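Local coordinates for protein ectonucleoside triphosphate diphosphohydrolase 4 (Homo sapiens, PDB 6WG5) that belongs to the GDA1/CD39 nucleoside phosphatase family, whose members are grouped with proteins of the actin-like ATPase fold, at residues R26-P38 with D72-V84. Numbering follows the deposited sequence.
Sequences RVTDIEATDTNNP and DIRQMRDKNRKPV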
loop_
_atom_site.group_PDB
_atom_site.type_symbol
_atom_site.label_atom_id
_atom_site.label_comp_id
_atom_site.label_asym_id
_atom_site.label_seq_id
_atom_site.Cartn_x
_atom_site.Cartn_y
_atom_site.Cartn_z
ATOM N N ARG A 26 0.090 -19.585 -9.636
ATOM C CA ARG A 26 0.976 -18.877 -8.720
ATOM C C ARG A 26 1.195 -19.652 -7.427
ATOM O O ARG A 26 2.267 -19.547 -6.820
ATOM C CB ARG A 26 0.415 -17.490 -8.412
ATOM C CG ARG A 26 1.324 -16.660 -7.518
ATOM C CD ARG A 26 1.099 -15.168 -7.707
ATOM N NE ARG A 26 2.104 -14.379 -6.997
ATOM C CZ ARG A 26 3.193 -13.853 -7.553
ATOM N NH1 ARG A 26 4.042 -13.156 -6.807
ATOM N NH2 ARG A 26 3.440 -14.007 -8.848
ATOM N N VAL A 27 0.208 -20.436 -6.996
ATOM C CA VAL A 27 0.323 -21.151 -5.730
ATOM C C VAL A 27 1.190 -22.396 -5.881
ATOM O O VAL A 27 1.937 -22.756 -4.965
ATOM C CB VAL A 27 -1.079 -21.501 -5.198
ATOM C CG1 VAL A 27 -0.986 -22.406 -3.970
ATOM C CG2 VAL A 27 -1.848 -20.231 -4.867
ATOM N N THR A 28 1.104 -23.078 -7.023
ATOM C CA THR A 28 1.767 -24.366 -7.193
ATOM C C THR A 28 3.083 -24.282 -7.955
ATOM O O THR A 28 3.922 -25.176 -7.802
ATOM C CB THR A 28 0.838 -25.348 -7.918
ATOM O OG1 THR A 28 0.561 -24.865 -9.239
ATOM C CG2 THR A 28 -0.469 -25.512 -7.149
ATOM N N ASP A 29 3.288 -23.245 -8.769
ATOM C CA ASP A 29 4.551 -23.068 -9.486
ATOM C C ASP A 29 5.543 -22.389 -8.546
ATOM O O ASP A 29 5.783 -21.180 -8.595
ATOM C CB ASP A 29 4.345 -22.272 -10.767
ATOM C CG ASP A 29 3.655 -23.081 -11.852
ATOM O OD1 ASP A 29 3.880 -24.309 -11.912
ATOM O OD2 ASP A 29 2.890 -22.491 -12.643
ATOM N N ILE A 30 6.125 -23.201 -7.663
ATOM C CA ILE A 30 7.086 -22.754 -6.667
ATOM C C ILE A 30 8.411 -23.504 -6.788
ATOM O O ILE A 30 9.272 -23.387 -5.918
ATOM C CB ILE A 30 6.483 -22.875 -5.250
ATOM C CG1 ILE A 30 5.185 -22.055 -5.194
ATOM C CG2 ILE A 30 7.441 -22.382 -4.160
ATOM C CD1 ILE A 30 4.549 -21.919 -3.815
ATOM N N GLU A 31 8.607 -24.246 -7.877
ATOM C CA GLU A 31 9.862 -24.956 -8.086
ATOM C C GLU A 31 11.040 -23.995 -7.967
ATOM O O GLU A 31 10.989 -22.860 -8.447
ATOM C CB GLU A 31 9.871 -25.630 -9.459
ATOM C CG GLU A 31 8.643 -26.483 -9.741
ATOM C CD GLU A 31 8.356 -27.480 -8.633
ATOM O OE1 GLU A 31 9.318 -28.043 -8.069
ATOM O OE2 GLU A 31 7.165 -27.693 -8.321
ATOM N N ALA A 32 12.102 -24.463 -7.313
ATOM C CA ALA A 32 13.269 -23.626 -7.074
ATOM C C ALA A 32 13.797 -23.046 -8.379
ATOM O O ALA A 32 13.804 -23.712 -9.418
ATOM C CB ALA A 32 14.366 -24.440 -6.383
ATOM N N THR A 33 14.237 -21.792 -8.319
ATOM C CA THR A 33 14.843 -21.158 -9.482
ATOM C C THR A 33 16.066 -21.951 -9.919
ATOM O O THR A 33 16.938 -22.267 -9.105
ATOM C CB THR A 33 15.232 -19.715 -9.158
ATOM O OG1 THR A 33 14.077 -18.993 -8.712
ATOM C CG2 THR A 33 15.814 -19.019 -10.385
ATOM N N ASP A 34 16.127 -22.277 -11.207
ATOM C CA ASP A 34 17.233 -23.064 -11.749
ATOM C C ASP A 34 18.410 -22.131 -11.999
ATOM O O ASP A 34 18.521 -21.493 -13.048
ATOM C CB ASP A 34 16.812 -23.789 -13.022
ATOM C CG ASP A 34 17.916 -24.666 -13.584
ATOM O OD1 ASP A 34 18.894 -24.932 -12.853
ATOM O OD2 ASP A 34 17.805 -25.093 -14.752
ATOM N N THR A 35 19.307 -22.056 -11.015
ATOM C CA THR A 35 20.483 -21.204 -11.137
ATOM C C THR A 35 21.417 -21.669 -12.248
ATOM O O THR A 35 22.299 -20.908 -12.659
ATOM C CB THR A 35 21.239 -21.165 -9.807
ATOM O OG1 THR A 35 21.687 -22.483 -9.467
ATOM C CG2 THR A 35 20.340 -20.633 -8.697
ATOM N N ASN A 36 21.246 -22.895 -12.741
ATOM C CA ASN A 36 22.067 -23.425 -13.820
ATOM C C ASN A 36 21.551 -23.044 -15.203
ATOM O O ASN A 36 22.208 -23.360 -16.200
ATOM C CB ASN A 36 22.158 -24.952 -13.712
ATOM C CG ASN A 36 23.102 -25.404 -12.615
ATOM O OD1 ASN A 36 24.304 -25.548 -12.838
ATOM N ND2 ASN A 36 22.561 -25.631 -11.423
ATOM N N ASN A 37 20.399 -22.380 -15.289
ATOM C CA ASN A 37 19.848 -21.970 -16.573
ATOM C C ASN A 37 20.437 -20.624 -16.972
ATOM O O ASN A 37 20.190 -19.627 -16.279
ATOM C CB ASN A 37 18.335 -21.873 -16.499
ATOM C CG ASN A 37 17.701 -21.606 -17.851
ATOM O OD1 ASN A 37 18.374 -21.202 -18.800
ATOM N ND2 ASN A 37 16.393 -21.826 -17.944
ATOM N N PRO A 38 21.203 -20.536 -18.064
ATOM C CA PRO A 38 21.805 -19.246 -18.437
ATOM C C PRO A 38 20.811 -18.243 -18.997
ATOM O O PRO A 38 21.179 -17.074 -19.176
ATOM C CB PRO A 38 22.845 -19.638 -19.491
ATOM C CG PRO A 38 22.285 -20.867 -20.115
ATOM C CD PRO A 38 21.563 -21.602 -19.018
ATOM N N ASP A 72 8.450 -11.417 -17.313
ATOM C CA ASP A 72 7.777 -12.384 -16.446
ATOM C C ASP A 72 8.539 -12.481 -15.124
ATOM O O ASP A 72 9.147 -13.496 -14.781
ATOM C CB ASP A 72 7.675 -13.734 -17.142
ATOM C CG ASP A 72 6.637 -14.637 -16.514
ATOM O OD1 ASP A 72 6.096 -14.272 -15.449
ATOM O OD2 ASP A 72 6.364 -15.714 -17.084
ATOM N N ILE A 73 8.490 -11.385 -14.372
ATOM C CA ILE A 73 9.264 -11.261 -13.141
ATOM C C ILE A 73 8.590 -12.050 -12.028
ATOM O O ILE A 73 7.365 -12.007 -11.858
ATOM C CB ILE A 73 9.433 -9.778 -12.760
ATOM C CG1 ILE A 73 10.237 -9.056 -13.845
ATOM C CG2 ILE A 73 10.114 -9.643 -11.397
ATOM C CD1 ILE A 73 10.544 -7.603 -13.542
ATOM N N ARG A 74 9.405 -12.772 -11.258
ATOM C CA ARG A 74 8.943 -13.558 -10.125
ATOM C C ARG A 74 9.991 -13.496 -9.026
ATOM O O ARG A 74 11.170 -13.236 -9.280
ATOM C CB ARG A 74 8.695 -15.024 -10.503
ATOM C CG ARG A 74 7.859 -15.230 -11.750
ATOM C CD ARG A 74 7.982 -16.656 -12.256
ATOM N NE ARG A 74 7.092 -16.915 -13.385
ATOM C CZ ARG A 74 5.806 -17.234 -13.269
ATOM N NH1 ARG A 74 5.245 -17.334 -12.070
ATOM N NH2 ARG A 74 5.079 -17.450 -14.356
ATOM N N GLN A 75 9.555 -13.738 -7.795
ATOM C CA GLN A 75 10.500 -13.888 -6.699
ATOM C C GLN A 75 11.362 -15.122 -6.922
ATOM O O GLN A 75 10.865 -16.191 -7.287
ATOM C CB GLN A 75 9.768 -14.006 -5.362
ATOM C CG GLN A 75 9.252 -12.696 -4.806
ATOM C CD GLN A 75 8.905 -12.800 -3.334
ATOM O OE1 GLN A 75 9.769 -12.640 -2.471
ATOM N NE2 GLN A 75 7.640 -13.074 -3.040
ATOM N N MET A 76 12.665 -14.972 -6.705
ATOM C CA MET A 76 13.558 -16.116 -6.797
ATOM C C MET A 76 13.197 -17.146 -5.732
ATOM O O MET A 76 12.730 -16.808 -4.640
ATOM C CB MET A 76 15.013 -15.677 -6.635
ATOM C CG MET A 76 16.015 -16.777 -6.933
ATOM S SD MET A 76 17.723 -16.271 -6.668
ATOM C CE MET A 76 18.585 -17.744 -7.215
ATOM N N ARG A 77 13.416 -18.417 -6.062
ATOM C CA ARG A 77 13.070 -19.534 -5.191
ATOM C C ARG A 77 14.330 -20.330 -4.884
ATOM O O ARG A 77 15.010 -20.799 -5.803
ATOM C CB ARG A 77 12.015 -20.426 -5.848
ATOM C CG ARG A 77 10.640 -19.786 -5.942
ATOM C CD ARG A 77 9.947 -19.790 -4.593
ATOM N NE ARG A 77 8.739 -18.970 -4.582
ATOM C CZ ARG A 77 7.858 -18.951 -3.587
ATOM N NH1 ARG A 77 8.035 -19.719 -2.519
ATOM N NH2 ARG A 77 6.790 -18.172 -3.662
ATOM N N ASP A 78 14.637 -20.484 -3.598
ATOM C CA ASP A 78 15.834 -21.203 -3.190
ATOM C C ASP A 78 15.616 -22.709 -3.327
ATOM O O ASP A 78 14.576 -23.175 -3.800
ATOM C CB ASP A 78 16.227 -20.826 -1.760
ATOM C CG ASP A 78 15.182 -21.227 -0.729
ATOM O OD1 ASP A 78 14.229 -21.955 -1.076
ATOM O OD2 ASP A 78 15.322 -20.814 0.441
ATOM N N LYS A 79 16.618 -23.482 -2.902
ATOM C CA LYS A 79 16.519 -24.934 -2.998
ATOM C C LYS A 79 15.375 -25.475 -2.151
ATOM O O LYS A 79 14.803 -26.520 -2.480
ATOM C CB LYS A 79 17.843 -25.579 -2.584
ATOM C CG LYS A 79 18.334 -25.180 -1.201
ATOM C CD LYS A 79 19.666 -25.840 -0.881
ATOM C CE LYS A 79 20.221 -25.366 0.451
ATOM N NZ LYS A 79 21.445 -26.119 0.843
ATOM N N ASN A 80 15.024 -24.784 -1.067
ATOM C CA ASN A 80 13.888 -25.178 -0.241
ATOM C C ASN A 80 12.555 -24.710 -0.810
ATOM O O ASN A 80 11.518 -24.938 -0.178
ATOM C CB ASN A 80 14.049 -24.631 1.180
ATOM C CG ASN A 80 15.270 -25.185 1.886
ATOM O OD1 ASN A 80 15.783 -26.245 1.525
ATOM N ND2 ASN A 80 15.738 -24.471 2.902
ATOM N N ARG A 81 12.558 -24.065 -1.977
ATOM C CA ARG A 81 11.336 -23.566 -2.609
ATOM C C ARG A 81 10.710 -22.439 -1.785
ATOM O O ARG A 81 9.490 -22.366 -1.634
ATOM C CB ARG A 81 10.329 -24.696 -2.840
ATOM C CG ARG A 81 10.908 -25.886 -3.591
ATOM C CD ARG A 81 9.833 -26.655 -4.344
ATOM N NE ARG A 81 8.650 -26.899 -3.525
ATOM C CZ ARG A 81 8.574 -27.817 -2.567
ATOM N NH1 ARG A 81 9.621 -28.587 -2.291
ATOM N NH2 ARG A 81 7.451 -27.964 -1.878
ATOM N N LYS A 82 11.555 -21.555 -1.254
ATOM C CA LYS A 82 11.125 -20.402 -0.483
ATOM C C LYS A 82 11.543 -19.114 -1.184
ATOM O O LYS A 82 12.554 -19.093 -1.894
ATOM C CB LYS A 82 11.729 -20.420 0.928
ATOM C CG LYS A 82 11.369 -21.644 1.748
ATOM C CD LYS A 82 9.884 -21.689 2.071
ATOM C CE LYS A 82 9.548 -22.893 2.934
ATOM N NZ LYS A 82 8.104 -22.941 3.284
ATOM N N PRO A 83 10.800 -18.024 -0.997
ATOM C CA PRO A 83 11.203 -16.755 -1.613
ATOM C C PRO A 83 12.520 -16.259 -1.033
ATOM O O PRO A 83 12.719 -16.252 0.184
ATOM C CB PRO A 83 10.039 -15.813 -1.281
ATOM C CG PRO A 83 9.425 -16.389 -0.057
ATOM C CD PRO A 83 9.586 -17.877 -0.176
ATOM N N VAL A 84 13.423 -15.848 -1.920
ATOM C CA VAL A 84 14.742 -15.366 -1.525
ATOM C C VAL A 84 14.604 -13.988 -0.889
ATOM O O VAL A 84 14.699 -12.965 -1.575
ATOM C CB VAL A 84 15.696 -15.329 -2.733
ATOM C CG1 VAL A 84 17.056 -14.760 -2.339
ATOM C CG2 VAL A 84 15.847 -16.724 -3.325
HETATM O O HOH W 1 6.482 -13.184 -6.998
HETATM O O HOH W 2 17.403 -21.854 -6.775
#
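Ile30 lays its CG2 methyl over one face of the Arg77 guanidinium, 3.2 Å from NH1, while CA of Pro83 lies beyond the opposite face, offset toward the rim. At the edge of the same group is the carbonyl of Arg81: Arg77 NH1 donates to Arg81 O at 3.1 Å, from above the carbonyl plane rather than along a lone pair. This bond probably limits how far the guanidinium can turn against the Ile30 methyl, and the bend of the Arg77 chain at chi2 (-76°) swings it there, with CD also against that methyl. The second guanidinium, that of Arg81, has Ile30 O near its plane at the edge, but it is the aliphatic part of Arg81, beginning with CB, that packs on this oxygen. Glu31 runs beside Arg81 in the same direction, the carboxylate and guanidinium planes nearly parallel, but OE1 stays 4.7 Å from NE, too far for a salt bridge, though opposite charges at this range may still attract.

Beyond Met76 the chain doubles back in a hairpin-like loop around a type I turn from Asp78 to Arg81, closed by the backbone bonds Asp78 N to Lys82 O and Val84 N to Met76 O; Lys82 N also donates to Asp78 OD1. Short strand 74-75 pairs antiparallel with strand 53-61, and the chain leaving helix 18-28 passes over this loop on its way to strand 40-48.

Thr33 ties the two chains together. Its N gives a bond to Arg77 O at 2.8 Å, and its OG1, held beside its own backbone N (chi1 -57°), receives Arg77 N at 2.8 Å in a fairly straight bond. Met76 crosses Thr33 at about a right angle, CG 3.4 Å from OG1, and its extended chain carries CE to 3.7 Å from Thr35 CG2, with Val57 and His116 also touching this methionine.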